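Local coordinates for protein Ufm1-specific protease (Caenorhabditis elegans, PDB 5EJJ) that is a thiol protease that recognises and hydrolyses the peptide bond at the C-terminal glycine of ufm-1, a ubiquitin-like modifier bound to target proteins, at residues E242-A247 and V299-L304. Sequence-based numbering, arbitrary orientation.
Sequences EVVFPA and VSLLHL
Val244 meets His303 and Leu301 in a small, buried van der Waals contact that joins the edge strand 235-247 of a mixed five-stranded sheet to the strand 302-306 of a separate two-stranded antiparallel sheet. The chains stay well apart, with 8.0 Å between Val244 CA and His303 CA, and just 113 Å² is buried between the two segments, so side chains bridge the gap. The imidazole of His303 reaches across with CE1 leading. Its edge lies against the valine side chain, with Val244 CB in the plane of the ring and 3.9 Å from His303 CE1. Val244 O lies obliquely to the ring, 3.6 Å from His303 CE1. Beyond the contact, His303 NE2 is hydrogen-bonded to Ser70 OG, which ties down the polar end of the ring. An alanine at His303 would probably open a gap beside Val244 and leave Ser70 without its imidazole partner. With chi1 at -172°, Val244 CG1 stands anti to the backbone N and beside the carbonyl carbon, which brings this methyl to 4.2 Å from Leu301 CD1. Here the two aliphatic side chains cross at about a right angle and touch through single methyl groups. Thr292, on the strand 289-293 that pairs with 302-306, also touches Val244, Leu301 and His303. On the opposite face of strand 235-247, Val243 and Phe245 pack on helix 253-280, while backbone hydrogen bonds join that strand to strand 127-139. Lying away from the annotated catalytic residues, the arrangement is sheet-to-sheet packing within the UfSP2 N-terminal family region of this peptidase C78 enzyme, where the edge strand of the mixed sheet meets the two-stranded antiparallel hairpin and its loop through side chains.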
# COMPACT_ATOMS: atom_id res chain seq x y z
N GLU A 242 -1.76 2.61 -15.84
CA GLU A 242 -0.95 1.46 -15.47
C GLU A 242 -1.70 0.18 -15.73
O GLU A 242 -2.92 0.13 -15.62
CB GLU A 242 -0.69 1.47 -13.97
CG GLU A 242 0.15 2.61 -13.43
CD GLU A 242 0.48 2.46 -11.92
OE1 GLU A 242 -0.41 2.00 -11.13
OE2 GLU A 242 1.64 2.79 -11.52
N VAL A 243 -0.97 -0.87 -16.07
CA VAL A 243 -1.49 -2.22 -15.93
C VAL A 243 -0.41 -3.07 -15.27
O VAL A 243 0.67 -3.26 -15.82
CB VAL A 243 -1.90 -2.81 -17.26
CG1 VAL A 243 -2.44 -4.20 -17.06
CG2 VAL A 243 -2.95 -1.96 -17.91
N VAL A 244 -0.71 -3.58 -14.07
CA VAL A 244 0.25 -4.28 -13.22
C VAL A 244 -0.12 -5.74 -13.08
O VAL A 244 -1.25 -6.06 -12.75
CB VAL A 244 0.27 -3.69 -11.82
CG1 VAL A 244 1.39 -4.30 -11.06
CG2 VAL A 244 0.42 -2.20 -11.88
N PHE A 245 0.84 -6.63 -13.32
CA PHE A 245 0.64 -8.06 -13.09
C PHE A 245 1.87 -8.71 -12.43
O PHE A 245 3.00 -8.31 -12.69
CB PHE A 245 0.27 -8.77 -14.38
CG PHE A 245 1.34 -8.75 -15.44
CD1 PHE A 245 1.46 -7.67 -16.31
CD2 PHE A 245 2.20 -9.84 -15.61
CE1 PHE A 245 2.43 -7.67 -17.32
CE2 PHE A 245 3.17 -9.84 -16.62
CZ PHE A 245 3.28 -8.75 -17.47
N PRO A 246 1.63 -9.70 -11.55
CA PRO A 246 2.73 -10.35 -10.83
C PRO A 246 3.65 -11.24 -11.66
O PRO A 246 3.19 -12.04 -12.45
CB PRO A 246 1.99 -11.19 -9.79
CG PRO A 246 0.65 -11.34 -10.31
CD PRO A 246 0.33 -10.09 -11.00
N ALA A 247 4.95 -11.06 -11.44
CA ALA A 247 6.02 -11.95 -11.91
C ALA A 247 6.47 -12.83 -10.75
O ALA A 247 7.16 -12.36 -9.84
CB ALA A 247 7.18 -11.12 -12.37
N VAL A 299 -1.33 -8.80 1.01
CA VAL A 299 -0.08 -9.36 0.51
C VAL A 299 -0.14 -9.53 -1.00
O VAL A 299 0.75 -10.13 -1.60
CB VAL A 299 0.22 -10.72 1.13
CG1 VAL A 299 0.42 -10.55 2.58
CG2 VAL A 299 -0.94 -11.67 0.88
N SER A 300 -1.19 -9.02 -1.61
CA SER A 300 -1.25 -8.89 -3.05
C SER A 300 -1.87 -7.51 -3.26
O SER A 300 -2.59 -7.03 -2.38
CB SER A 300 -2.08 -10.04 -3.64
OG SER A 300 -2.56 -9.76 -4.96
N LEU A 301 -1.58 -6.89 -4.40
CA LEU A 301 -1.98 -5.51 -4.68
C LEU A 301 -3.47 -5.37 -4.98
O LEU A 301 -4.15 -6.36 -5.22
CB LEU A 301 -1.16 -4.97 -5.84
CG LEU A 301 0.35 -4.97 -5.63
CD1 LEU A 301 1.09 -4.74 -6.93
CD2 LEU A 301 0.74 -3.89 -4.61
N LEU A 302 -3.95 -4.13 -4.97
CA LEU A 302 -5.33 -3.78 -5.29
C LEU A 302 -5.30 -2.78 -6.43
O LEU A 302 -4.56 -1.80 -6.38
CB LEU A 302 -5.99 -3.11 -4.09
CG LEU A 302 -7.33 -2.40 -4.26
CD1 LEU A 302 -8.48 -3.35 -4.44
CD2 LEU A 302 -7.60 -1.60 -3.05
N HIS A 303 -6.12 -3.02 -7.46
CA HIS A 303 -6.01 -2.27 -8.70
C HIS A 303 -7.31 -1.56 -9.00
O HIS A 303 -8.36 -2.18 -9.04
CB HIS A 303 -5.70 -3.20 -9.85
CG HIS A 303 -4.62 -4.17 -9.54
ND1 HIS A 303 -3.34 -4.04 -10.03
CD2 HIS A 303 -4.62 -5.30 -8.79
CE1 HIS A 303 -2.61 -5.05 -9.60
NE2 HIS A 303 -3.36 -5.83 -8.84
N LEU A 304 -7.26 -0.26 -9.22
CA LEU A 304 -8.50 0.48 -9.36
C LEU A 304 -8.38 1.60 -10.38
O LEU A 304 -7.35 2.28 -10.46
CB LEU A 304 -8.91 1.07 -8.02
CG LEU A 304 -9.19 0.11 -6.86
CD1 LEU A 304 -9.40 0.90 -5.60
CD2 LEU A 304 -10.40 -0.76 -7.17